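Local structure of thermospermine synthase (Medicago truncatula, 6BQ3) at residues 86-91 with 112-117; 104-109 with 176-181; 128-133 with 155-160; 163-168 with 191-196. The protein probably catalyses the transfer of an aminopropyl group from decarboxylated S-adenosylmethionine to spermidine, yielding thermospermine and S-methyl-5'-thioadenosine. All blocks are in the same frame, centred on the assembly; numbering follows the deposited sequence.

Interaction 1: residues 86-91 with 112-117. With DSH (5'-S-(3-aminopropyl)-5'-thioadenosine), chain C.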
# COMPACT_ATOMS: atom_id res chain seq x y z
N ILE A 86 24.80 -4.96 12.76
CA ILE A 86 24.30 -5.75 13.88
C ILE A 86 24.32 -7.22 13.48
O ILE A 86 24.79 -8.09 14.23
CB ILE A 86 22.84 -5.35 14.23
CG1 ILE A 86 22.75 -3.82 14.52
CG2 ILE A 86 22.32 -6.23 15.38
CD1 ILE A 86 21.31 -3.33 14.67
N TYR A 87 23.74 -7.52 12.33
CA TYR A 87 23.75 -8.87 11.81
C TYR A 87 25.17 -9.45 11.76
O TYR A 87 25.40 -10.58 12.19
CB TYR A 87 23.06 -8.92 10.44
CG TYR A 87 23.11 -10.27 9.78
CD1 TYR A 87 22.11 -11.22 9.99
CD2 TYR A 87 24.17 -10.63 8.96
CE1 TYR A 87 22.16 -12.49 9.40
CE2 TYR A 87 24.26 -11.91 8.39
CZ TYR A 87 23.23 -12.82 8.59
OH TYR A 87 23.25 -14.05 8.00
N HIS A 88 26.10 -8.67 11.21
CA HIS A 88 27.43 -9.18 10.93
C HIS A 88 28.34 -9.25 12.15
O HIS A 88 29.11 -10.20 12.30
CB HIS A 88 28.02 -8.43 9.73
CG HIS A 88 27.27 -8.69 8.46
ND1 HIS A 88 26.41 -7.78 7.89
CD2 HIS A 88 27.22 -9.79 7.69
CE1 HIS A 88 25.87 -8.33 6.80
NE2 HIS A 88 26.36 -9.55 6.67
N GLU A 89 28.21 -8.31 13.08
CA GLU A 89 28.87 -8.45 14.38
C GLU A 89 28.40 -9.69 15.14
O GLU A 89 29.20 -10.39 15.73
CB GLU A 89 28.71 -7.22 15.24
CG GLU A 89 29.51 -6.06 14.67
CD GLU A 89 29.60 -4.88 15.57
OE1 GLU A 89 29.17 -5.01 16.73
OE2 GLU A 89 30.12 -3.81 15.13
N CYS A 90 27.09 -9.89 15.14
CA CYS A 90 26.49 -10.99 15.88
C CYS A 90 26.86 -12.32 15.27
O CYS A 90 27.07 -13.29 15.96
CB CYS A 90 24.97 -10.81 15.91
SG CYS A 90 24.44 -9.57 17.14
N LEU A 91 26.90 -12.37 13.95
CA LEU A 91 27.21 -13.62 13.25
C LEU A 91 28.64 -14.02 13.51
O LEU A 91 28.93 -15.21 13.68
CB LEU A 91 27.01 -13.48 11.71
CG LEU A 91 27.46 -14.67 10.84
CD1 LEU A 91 26.66 -15.90 11.15
CD2 LEU A 91 27.33 -14.37 9.34
N GLU A 112 27.96 -10.83 -0.11
CA GLU A 112 27.74 -9.44 0.29
C GLU A 112 28.99 -8.78 0.92
O GLU A 112 29.13 -7.54 0.88
CB GLU A 112 26.49 -9.39 1.19
CG GLU A 112 26.13 -8.03 1.72
CD GLU A 112 26.71 -7.76 3.11
OE1 GLU A 112 26.32 -6.72 3.72
OE2 GLU A 112 27.54 -8.58 3.59
N GLY A 113 29.87 -9.59 1.51
CA GLY A 113 31.20 -9.13 1.90
C GLY A 113 31.38 -8.62 3.33
O GLY A 113 32.51 -8.36 3.74
N SER A 114 30.28 -8.46 4.09
CA SER A 114 30.35 -7.87 5.42
C SER A 114 30.76 -8.89 6.46
O SER A 114 31.36 -8.52 7.44
CB SER A 114 29.02 -7.19 5.82
OG SER A 114 28.71 -6.23 4.85
N THR A 115 30.48 -10.16 6.22
CA THR A 115 30.93 -11.20 7.12
C THR A 115 32.46 -11.28 7.03
O THR A 115 33.14 -11.36 8.04
CB THR A 115 30.29 -12.54 6.76
OG1 THR A 115 28.89 -12.43 6.97
CG2 THR A 115 30.85 -13.69 7.56
N ALA A 116 32.96 -11.14 5.80
CA ALA A 116 34.38 -11.12 5.58
C ALA A 116 35.00 -9.91 6.25
O ALA A 116 35.99 -10.04 6.92
CB ALA A 116 34.69 -11.16 4.09
N ARG A 117 34.38 -8.74 6.09
CA ARG A 117 34.89 -7.52 6.71
C ARG A 117 35.05 -7.74 8.18
O ARG A 117 36.11 -7.45 8.75
CB ARG A 117 33.96 -6.32 6.42
CG ARG A 117 34.37 -4.98 7.00
CD ARG A 117 33.20 -3.95 7.05
NE ARG A 117 32.14 -4.30 8.02
CZ ARG A 117 30.81 -4.39 7.74
NH1 ARG A 117 30.37 -4.15 6.52
NH2 ARG A 117 29.96 -4.70 8.68
N DSH C . 20.71 -13.62 6.15
N1 DSH C . 26.65 -22.17 -1.39
C2 DSH C . 27.37 -20.95 -1.21
N3 DSH C . 26.62 -19.69 -1.19
C4 DSH C . 25.12 -19.71 -1.35
C5 DSH C . 24.45 -20.87 -1.52
C6 DSH C . 25.23 -22.20 -1.56
N6 DSH C . 24.57 -23.47 -1.74
N7 DSH C . 23.15 -20.58 -1.64
C8 DSH C . 23.01 -19.24 -1.54
N9 DSH C . 24.24 -18.69 -1.37
CA DSH C . 21.69 -13.18 5.16
CB DSH C . 21.84 -14.26 4.06
SD DSH C . 21.79 -14.12 1.25
CG DSH C . 22.60 -13.68 2.83
C1' DSH C . 24.58 -17.39 -1.18
C2' DSH C . 23.77 -16.31 -2.00
O2' DSH C . 24.34 -16.14 -3.40
C3' DSH C . 23.85 -15.26 -1.29
O3' DSH C . 25.10 -14.49 -1.44
C4' DSH C . 23.81 -15.80 0.27
O4' DSH C . 24.32 -17.00 0.26
C5' DSH C . 22.38 -15.80 0.78

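Interaction 2: residues 104-109 with 176-181. With DSH (5'-S-(3-aminopropyl)-5'-thioadenosine), chain C.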
# COMPACT_ATOMS: atom_id res chain seq x y z
N ASN A 104 42.05 -19.64 10.49
CA ASN A 104 41.42 -19.79 9.19
C ASN A 104 39.94 -20.04 9.35
O ASN A 104 39.51 -20.66 10.33
CB ASN A 104 42.12 -20.83 8.30
CG ASN A 104 42.07 -22.25 8.84
OD1 ASN A 104 41.76 -22.51 10.03
ND2 ASN A 104 42.42 -23.20 7.96
N VAL A 105 39.16 -19.50 8.41
CA VAL A 105 37.69 -19.52 8.48
C VAL A 105 37.12 -19.70 7.09
O VAL A 105 37.62 -19.13 6.13
CB VAL A 105 37.13 -18.22 9.09
CG1 VAL A 105 35.60 -18.24 9.11
CG2 VAL A 105 37.69 -18.00 10.47
N PHE A 106 36.07 -20.52 6.99
CA PHE A 106 35.36 -20.77 5.74
C PHE A 106 33.95 -20.23 5.91
O PHE A 106 33.27 -20.58 6.86
CB PHE A 106 35.32 -22.25 5.50
CG PHE A 106 34.81 -22.62 4.15
CD1 PHE A 106 33.47 -22.75 3.92
CD2 PHE A 106 35.69 -22.87 3.11
CE1 PHE A 106 33.00 -23.11 2.66
CE2 PHE A 106 35.23 -23.22 1.86
CZ PHE A 106 33.88 -23.32 1.63
N ILE A 107 33.52 -19.38 4.99
CA ILE A 107 32.17 -18.80 4.97
C ILE A 107 31.37 -19.52 3.89
O ILE A 107 31.78 -19.55 2.74
CB ILE A 107 32.20 -17.30 4.59
CG1 ILE A 107 33.22 -16.53 5.42
CG2 ILE A 107 30.78 -16.70 4.71
CD1 ILE A 107 33.38 -15.09 4.99
N MET A 108 30.19 -20.01 4.25
CA MET A 108 29.23 -20.54 3.30
C MET A 108 28.30 -19.40 2.93
O MET A 108 27.52 -18.96 3.78
CB MET A 108 28.47 -21.68 3.94
CG MET A 108 29.36 -22.70 4.63
SD MET A 108 28.47 -24.23 5.03
CE MET A 108 27.35 -23.62 6.31
N GLY A 109 28.39 -18.91 1.68
CA GLY A 109 27.83 -17.62 1.29
C GLY A 109 28.86 -16.48 1.40
O GLY A 109 30.02 -16.59 0.97
N ASP A 176 39.40 -23.57 11.62
CA ASP A 176 39.12 -23.25 13.02
C ASP A 176 37.65 -22.85 13.22
O ASP A 176 37.04 -23.14 14.27
CB ASP A 176 40.04 -22.08 13.47
CG ASP A 176 41.50 -22.49 13.61
OD1 ASP A 176 41.73 -23.57 14.14
OD2 ASP A 176 42.40 -21.69 13.19
N VAL A 177 37.09 -22.12 12.24
CA VAL A 177 35.73 -21.64 12.30
C VAL A 177 35.09 -21.77 10.92
O VAL A 177 35.70 -21.48 9.91
CB VAL A 177 35.62 -20.16 12.77
CG1 VAL A 177 34.17 -19.74 12.93
CG2 VAL A 177 36.36 -19.92 14.09
N ILE A 178 33.88 -22.29 10.89
CA ILE A 178 33.09 -22.25 9.72
C ILE A 178 31.83 -21.43 10.02
O ILE A 178 31.17 -21.62 11.04
CB ILE A 178 32.80 -23.68 9.24
CG1 ILE A 178 34.14 -24.40 8.90
CG2 ILE A 178 31.89 -23.61 8.02
CD1 ILE A 178 33.98 -25.90 8.63
N VAL A 179 31.50 -20.51 9.11
CA VAL A 179 30.39 -19.57 9.24
C VAL A 179 29.34 -19.82 8.16
O VAL A 179 29.63 -19.77 6.96
CB VAL A 179 30.88 -18.13 9.10
CG1 VAL A 179 29.74 -17.13 9.28
CG2 VAL A 179 31.98 -17.87 10.12
N GLY A 180 28.10 -20.04 8.57
CA GLY A 180 26.99 -20.20 7.63
C GLY A 180 26.29 -18.88 7.51
O GLY A 180 25.67 -18.43 8.47
N ASP A 181 26.42 -18.26 6.33
CA ASP A 181 25.87 -16.94 6.05
C ASP A 181 25.02 -17.17 4.81
O ASP A 181 25.07 -16.42 3.83
CB ASP A 181 27.01 -15.93 5.81
CG ASP A 181 26.55 -14.47 5.71
OD1 ASP A 181 25.39 -14.14 6.07
OD2 ASP A 181 27.36 -13.63 5.28
N DSH C . 20.71 -13.62 6.15
N1 DSH C . 26.65 -22.17 -1.39
C2 DSH C . 27.37 -20.95 -1.21
N3 DSH C . 26.62 -19.69 -1.19
C4 DSH C . 25.12 -19.71 -1.35
C5 DSH C . 24.45 -20.87 -1.52
C6 DSH C . 25.23 -22.20 -1.56
N6 DSH C . 24.57 -23.47 -1.74
N7 DSH C . 23.15 -20.58 -1.64
C8 DSH C . 23.01 -19.24 -1.54
N9 DSH C . 24.24 -18.69 -1.37
CA DSH C . 21.69 -13.18 5.16
CB DSH C . 21.84 -14.26 4.06
SD DSH C . 21.79 -14.12 1.25
CG DSH C . 22.60 -13.68 2.83
C1' DSH C . 24.58 -17.39 -1.18
C2' DSH C . 23.77 -16.31 -2.00
O2' DSH C . 24.34 -16.14 -3.40
C3' DSH C . 23.85 -15.26 -1.29
O3' DSH C . 25.10 -14.49 -1.44
C4' DSH C . 23.81 -15.80 0.27
O4' DSH C . 24.32 -17.00 0.26
C5' DSH C . 22.38 -15.80 0.78

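Interaction 3: residues 128-133 with 155-160. With DSH (5'-S-(3-aminopropyl)-5'-thioadenosine), chain C.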
# COMPACT_ATOMS: atom_id res chain seq x y z
N VAL A 128 40.67 -16.18 5.09
CA VAL A 128 39.23 -16.23 5.03
C VAL A 128 38.85 -16.69 3.66
O VAL A 128 39.21 -16.08 2.70
CB VAL A 128 38.63 -14.86 5.29
CG1 VAL A 128 37.08 -14.92 5.28
CG2 VAL A 128 39.12 -14.33 6.62
N VAL A 129 38.10 -17.78 3.59
CA VAL A 129 37.52 -18.24 2.33
C VAL A 129 36.04 -17.81 2.28
O VAL A 129 35.26 -18.25 3.11
CB VAL A 129 37.64 -19.77 2.16
CG1 VAL A 129 37.02 -20.21 0.83
CG2 VAL A 129 39.11 -20.21 2.21
N MET A 130 35.71 -16.93 1.32
CA MET A 130 34.33 -16.60 0.98
C MET A 130 33.89 -17.52 -0.15
O MET A 130 34.30 -17.37 -1.32
CB MET A 130 34.24 -15.15 0.54
CG MET A 130 32.81 -14.71 0.23
SD MET A 130 32.86 -13.34 -0.94
CE MET A 130 33.48 -12.09 0.19
N CYS A 131 33.08 -18.50 0.19
CA CYS A 131 32.57 -19.42 -0.80
C CYS A 131 31.09 -19.12 -1.10
O CYS A 131 30.20 -19.61 -0.40
CB CYS A 131 32.75 -20.86 -0.35
SG CYS A 131 32.29 -22.00 -1.69
N ASP A 132 30.83 -18.34 -2.15
CA ASP A 132 29.44 -18.04 -2.55
C ASP A 132 29.14 -18.68 -3.90
O ASP A 132 30.00 -18.74 -4.76
CB ASP A 132 29.23 -16.53 -2.62
CG ASP A 132 27.77 -16.14 -2.53
OD1 ASP A 132 26.99 -16.50 -3.46
OD2 ASP A 132 27.41 -15.46 -1.55
N ILE A 133 27.91 -19.14 -4.08
CA ILE A 133 27.51 -19.81 -5.32
C ILE A 133 27.32 -18.82 -6.50
O ILE A 133 27.35 -19.22 -7.66
CB ILE A 133 26.27 -20.68 -5.04
CG1 ILE A 133 26.13 -21.79 -6.08
CG2 ILE A 133 25.00 -19.84 -4.91
CD1 ILE A 133 25.04 -22.78 -5.71
N SER A 155 44.62 -9.26 1.42
CA SER A 155 45.31 -10.46 0.86
C SER A 155 44.91 -11.79 1.53
O SER A 155 45.07 -12.83 0.96
CB SER A 155 46.84 -10.31 0.94
OG SER A 155 47.25 -10.24 2.30
N ARG A 156 44.35 -11.72 2.74
CA ARG A 156 43.89 -12.90 3.44
C ARG A 156 42.56 -13.44 2.91
O ARG A 156 42.15 -14.57 3.26
CB ARG A 156 43.71 -12.56 4.91
CG ARG A 156 44.98 -12.11 5.58
CD ARG A 156 44.71 -11.68 7.01
NE ARG A 156 44.03 -10.39 7.06
CZ ARG A 156 43.34 -9.94 8.11
NH1 ARG A 156 43.27 -10.66 9.23
NH2 ARG A 156 42.78 -8.74 8.06
N LEU A 157 41.86 -12.66 2.07
CA LEU A 157 40.53 -13.11 1.61
C LEU A 157 40.71 -13.94 0.35
O LEU A 157 41.34 -13.49 -0.57
CB LEU A 157 39.64 -11.93 1.33
CG LEU A 157 38.23 -12.23 0.82
CD1 LEU A 157 37.45 -13.07 1.83
CD2 LEU A 157 37.55 -10.90 0.57
N GLU A 158 40.15 -15.14 0.31
CA GLU A 158 40.07 -15.88 -0.94
C GLU A 158 38.59 -16.00 -1.32
O GLU A 158 37.80 -16.56 -0.55
CB GLU A 158 40.69 -17.26 -0.79
CG GLU A 158 40.86 -18.03 -2.10
CD GLU A 158 41.25 -19.48 -1.86
OE1 GLU A 158 41.76 -19.78 -0.76
OE2 GLU A 158 41.01 -20.32 -2.75
N VAL A 159 38.23 -15.44 -2.47
CA VAL A 159 36.89 -15.60 -2.99
C VAL A 159 36.85 -16.88 -3.82
O VAL A 159 37.71 -17.11 -4.69
CB VAL A 159 36.41 -14.41 -3.82
CG1 VAL A 159 35.01 -14.68 -4.34
CG2 VAL A 159 36.43 -13.14 -2.97
N VAL A 160 35.83 -17.69 -3.57
CA VAL A 160 35.63 -18.95 -4.27
C VAL A 160 34.21 -18.91 -4.78
O VAL A 160 33.29 -18.66 -3.99
CB VAL A 160 35.83 -20.12 -3.29
CG1 VAL A 160 35.60 -21.47 -3.97
CG2 VAL A 160 37.27 -20.09 -2.73
N DSH C . 20.71 -13.62 6.15
N1 DSH C . 26.65 -22.17 -1.39
C2 DSH C . 27.37 -20.95 -1.21
N3 DSH C . 26.62 -19.69 -1.19
C4 DSH C . 25.12 -19.71 -1.35
C5 DSH C . 24.45 -20.87 -1.52
C6 DSH C . 25.23 -22.20 -1.56
N6 DSH C . 24.57 -23.47 -1.74
N7 DSH C . 23.15 -20.58 -1.64
C8 DSH C . 23.01 -19.24 -1.54
N9 DSH C . 24.24 -18.69 -1.37
CA DSH C . 21.69 -13.18 5.16
CB DSH C . 21.84 -14.26 4.06
SD DSH C . 21.79 -14.12 1.25
CG DSH C . 22.60 -13.68 2.83
C1' DSH C . 24.58 -17.39 -1.18
C2' DSH C . 23.77 -16.31 -2.00
O2' DSH C . 24.34 -16.14 -3.40
C3' DSH C . 23.85 -15.26 -1.29
O3' DSH C . 25.10 -14.49 -1.44
C4' DSH C . 23.81 -15.80 0.27
O4' DSH C . 24.32 -17.00 0.26
C5' DSH C . 22.38 -15.80 0.78

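Interaction 4: residues 163-168 with 191-196. With DSH (5'-S-(3-aminopropyl)-5'-thioadenosine), chain C.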
# COMPACT_ATOMS: atom_id res chain seq x y z
N ASP A 163 29.09 -23.72 -4.96
CA ASP A 163 28.23 -24.25 -3.90
C ASP A 163 29.13 -24.69 -2.73
O ASP A 163 29.97 -25.51 -2.90
CB ASP A 163 27.37 -25.41 -4.45
CG ASP A 163 26.78 -26.28 -3.35
OD1 ASP A 163 26.12 -25.73 -2.45
OD2 ASP A 163 27.04 -27.49 -3.37
N ALA A 164 28.90 -24.13 -1.54
CA ALA A 164 29.76 -24.39 -0.38
C ALA A 164 29.78 -25.86 0.02
O ALA A 164 30.77 -26.32 0.55
CB ALA A 164 29.34 -23.56 0.82
N LYS A 165 28.68 -26.57 -0.19
CA LYS A 165 28.63 -28.01 0.10
C LYS A 165 29.61 -28.78 -0.82
O LYS A 165 30.36 -29.63 -0.34
CB LYS A 165 27.20 -28.55 -0.06
CG LYS A 165 27.10 -30.07 -0.08
CD LYS A 165 25.65 -30.52 0.21
CE LYS A 165 25.40 -32.00 -0.07
NZ LYS A 165 26.52 -32.89 0.39
N ALA A 166 29.59 -28.49 -2.11
CA ALA A 166 30.52 -29.18 -3.05
C ALA A 166 31.96 -28.77 -2.75
O ALA A 166 32.87 -29.61 -2.72
CB ALA A 166 30.16 -28.89 -4.51
N GLU A 167 32.16 -27.49 -2.52
CA GLU A 167 33.48 -26.97 -2.21
C GLU A 167 34.08 -27.62 -0.98
O GLU A 167 35.22 -28.07 -1.00
CB GLU A 167 33.42 -25.45 -2.02
CG GLU A 167 34.77 -24.80 -1.74
CD GLU A 167 35.73 -24.96 -2.89
OE1 GLU A 167 35.25 -25.17 -4.04
OE2 GLU A 167 36.98 -24.86 -2.66
N LEU A 168 33.29 -27.68 0.08
CA LEU A 168 33.71 -28.34 1.32
C LEU A 168 34.13 -29.78 1.17
O LEU A 168 35.22 -30.14 1.60
CB LEU A 168 32.61 -28.22 2.38
CG LEU A 168 32.64 -26.83 2.98
CD1 LEU A 168 31.36 -26.52 3.72
CD2 LEU A 168 33.85 -26.69 3.91
N CYS A 191 19.95 -23.49 -0.63
CA CYS A 191 20.51 -23.43 0.74
C CYS A 191 20.05 -24.55 1.64
O CYS A 191 20.75 -24.88 2.60
CB CYS A 191 20.12 -22.11 1.40
SG CYS A 191 20.56 -20.64 0.46
N TYR A 192 18.87 -25.13 1.35
CA TYR A 192 18.26 -26.11 2.26
C TYR A 192 19.21 -27.23 2.67
O TYR A 192 19.28 -27.56 3.85
CB TYR A 192 16.96 -26.73 1.70
CG TYR A 192 16.37 -27.80 2.63
CD1 TYR A 192 15.42 -27.46 3.59
CD2 TYR A 192 16.78 -29.15 2.56
CE1 TYR A 192 14.87 -28.41 4.45
CE2 TYR A 192 16.25 -30.12 3.42
CZ TYR A 192 15.30 -29.74 4.36
OH TYR A 192 14.75 -30.67 5.21
N LYS A 193 19.90 -27.81 1.66
CA LYS A 193 20.89 -28.93 1.83
C LYS A 193 21.87 -28.66 2.99
O LYS A 193 22.25 -29.57 3.75
CB LYS A 193 21.77 -29.04 0.58
CG LYS A 193 21.10 -29.47 -0.72
CD LYS A 193 21.57 -28.65 -1.95
CE LYS A 193 23.07 -28.54 -2.16
NZ LYS A 193 23.63 -29.85 -2.56
N LEU A 194 22.27 -27.38 3.12
CA LEU A 194 23.38 -26.98 4.00
C LEU A 194 22.93 -26.75 5.45
O LEU A 194 23.71 -26.24 6.28
CB LEU A 194 24.07 -25.73 3.42
CG LEU A 194 24.98 -25.93 2.21
CD1 LEU A 194 24.27 -26.53 1.02
CD2 LEU A 194 25.63 -24.63 1.80
N TYR A 195 21.67 -27.10 5.77
CA TYR A 195 21.22 -27.12 7.15
C TYR A 195 20.78 -28.51 7.60
O TYR A 195 20.29 -28.64 8.72
CB TYR A 195 20.07 -26.13 7.36
CG TYR A 195 20.35 -24.68 7.11
CD1 TYR A 195 20.21 -24.14 5.84
CD2 TYR A 195 20.69 -23.82 8.16
CE1 TYR A 195 20.44 -22.77 5.61
CE2 TYR A 195 20.93 -22.46 7.94
CZ TYR A 195 20.80 -21.93 6.68
OH TYR A 195 20.99 -20.58 6.45
N THR A 196 20.95 -29.54 6.77
CA THR A 196 20.53 -30.90 7.17
C THR A 196 21.54 -31.49 8.13
O THR A 196 22.75 -31.20 8.05
CB THR A 196 20.37 -31.84 5.95
OG1 THR A 196 21.62 -31.96 5.24
CG2 THR A 196 19.30 -31.34 4.98
N DSH C . 20.71 -13.62 6.15
N1 DSH C . 26.65 -22.17 -1.39
C2 DSH C . 27.37 -20.95 -1.21
N3 DSH C . 26.62 -19.69 -1.19
C4 DSH C . 25.12 -19.71 -1.35
C5 DSH C . 24.45 -20.87 -1.52
C6 DSH C . 25.23 -22.20 -1.56
N6 DSH C . 24.57 -23.47 -1.74
N7 DSH C . 23.15 -20.58 -1.64
C8 DSH C . 23.01 -19.24 -1.54
N9 DSH C . 24.24 -18.69 -1.37
CA DSH C . 21.69 -13.18 5.16
CB DSH C . 21.84 -14.26 4.06
SD DSH C . 21.79 -14.12 1.25
CG DSH C . 22.60 -13.68 2.83
C1' DSH C . 24.58 -17.39 -1.18
C2' DSH C . 23.77 -16.31 -2.00
O2' DSH C . 24.34 -16.14 -3.40
C3' DSH C . 23.85 -15.26 -1.29
O3' DSH C . 25.10 -14.49 -1.44
C4' DSH C . 23.81 -15.80 0.27
O4' DSH C . 24.32 -17.00 0.26
C5' DSH C . 22.38 -15.80 0.78

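Interaction 1: residues 86-91 with 112-117
H88 reaches from helix 84-98 into the turn that starts helix 114-120, and its imidazole lies flat beneath the CB of S114. With CG beside the backbone N (chi1 -65°), the ring is directed at residues 112-115. Its CB passes the R117 guanidinium, itself held by E84 and N148. S114 CB stands 3.4 Å from the ring centroid, 8° off the normal, in a CH-pi contact, while Y87 CD2 lies over the opposite face. Serine suits this place: its CB lies on the ring while S114 OG turns away to E112 OE1, 2.7 Å distant, and to N148. ND1 gives its hydrogen to the carbonyl of E84 one turn back, which fixes the ring's rotation. CD2 meets T115 OG1 edge-on, 3.2 Å away and near the ring plane; that hydroxyl also touches CD2 of L91 and bonds to D181, the predicted proton acceptor. The turn is the glycine-rich, Rossmann-type loop, probably of the GxGxxA kind, with G113 as N-cap at backbone angles hard for any residue with a CB. Farther out, H88 CE1 is 3.5 Å from E112 OE1, and H88 NE2 lies 3.4 Å from E112 OE2 at an angle too poor for a hydrogen bond. The carboxylate, 12° from the imidazole plane, turns back on its own loop instead: E112 OE2 takes S114 N at 2.8 Å, and OE1 also accepts the hydroxyl of S79. Beside H88, Y87 OH is bonded to D181 OD1 and receives a weak hydrogen bond from the amino N of the bound DSH, 3.2 Å away.

Interaction 2: residues 104-109 with 176-181
N104 holds CG between its backbone N and carbonyl carbon (chi1 64°), while CG of D176 is anti to the carbonyl carbon; the two side chains thereby cross at about a right angle, and N104 OD1 accepts the N-H of D176 at 3.0 Å from above the carbonyl plane. OD1 also takes K209 NZ, and ND2 bonds to the carbonyl of K174. With an alanine here the amide is gone, and D176 N would probably be left with just its weak bond to the backbone O at this position, K174 O losing a donor. From here the strands run parallel at the heart of the Rossmann-type sheet. F106 bonds to the partner strand through both N and O: N to V177 O at 3.1 Å, O from V179 N at 2.9 Å. M108 repeats this, N to V179 O at 2.8 Å and O from D181 N at 2.9 Å. The beta-branched I107 and V179 face helix 114-120; F106 and M108 face helix 164-170. M108 bends at chi3 to lay CE 3.7 Å from G180 CA, where a CB would be tight. At the C-terminal end, G109 CA comes within 3.4 Å of DSH N3, and D181 is the predicted proton acceptor.

Interaction 3: residues 128-133 with 155-160
Strand 157-160 is an edge strand of the Rossmann-type sheet and 128-132 the next one in, ending in the acidic residue that holds the ribose, a hallmark of this fold. Five backbone bonds join them in parallel: V128 N to R156 O, E158 N to V128 O at 2.7 Å, M130 N to E158 O, V160 N to M130 O, and D132 N to V160 O at 3.1 Å. On one face V128 and M130 share L157: its CD1 touches V128 CG1 at 3.9 Å and M130 CB at 4.0 Å, while M130 SD lies alongside V159 CG2. On the other, V160 wedges between two neighbours, meeting V129 CG1 through CG2 at 3.6 Å and C131 SG through CG1. Branched residues fit such a ladder, since their two methyls reach both ways along it; the charged E158 suits the exposed outer strand. At the C-terminal end of its strand, D132 turns its side chain to the ligand, CG anti to the backbone N (chi1 -159°), and its carboxylate receives both hydroxyls of DSH, O2' on OD1 at 2.7 Å and O3' on OD2 at 2.5 Å, an unusually short and doubtful length. I133 follows, resting CG2 against the adenine, 3.6 Å from C4. The N-H groups of G111 and D134 bind OD2 and OD1 respectively. Each oxygen thus meets one backbone N-H and one sugar hydroxyl, which would probably fix the group's rotation and stabilise its negative charge, consistent with recognition of a ribose bearing both hydroxyls.

Interaction 4: residues 163-168 with 191-196
K165 and K193 cross at about a right angle, the NZ of K193 lying 3.5 Å from CD of K165, ammonium against methylene. Their two charges stay apart: K165 NZ turns away at its last torsion to a salt bridge with E169, and K193, bent at three torsions, brings NZ to 4.2 Å from D163 OD2, near but beyond a salt bridge. L194 lies beside the lysine pair, its two methyls diverging. CD1 packs on K165 CB at 3.7 Å, and CD2 touches A164 CB and approaches the amino N6 of the adenine of DSH, so a branched apolar residue suits the spot. D163, its CG anti to the backbone N (chi1 163°), divides its carboxylate: OD1 accepts N6 of DSH at 2.8 Å, while OD2, met from above its plane, accepts A166 N at 3.0 Å and caps helix 164-170. A164 N completes the reading of the base with a nearly straight bond (174°) to N1, 3.0 Å long. An alanine in place of D163 takes away both oxygens, and would probably leave N6 without its acceptor and the helix end uncapped. C191 SG lies 3.3 Å from DSH N7. Around the contact, A164 and L168 lean on F106 of strand 104-107, K165 touches F199 and T203 of helix 197-204, and T196 OG1 caps F199 N at the start of that helix.

How the interactions relate
From the N terminus, helix 84-98 enters first, and interaction 1 closes a short loop back to it from helix 114-120. Strand 104-107 lies inside that loop but pairs with strand 175-181, so interactions 1 and 2 cross; they meet where T115 and Y87 bond to D181. Interaction 3 is nested within the long loop of interaction 2 and joins the same sheet through strands 104-107 and 127-132. Interaction 4 starts inside that loop and finishes beyond it, crossing interaction 2, and follows interactions 1 and 3 in series. Together they tie the sheet to helices on its two faces, and all four touch DSH.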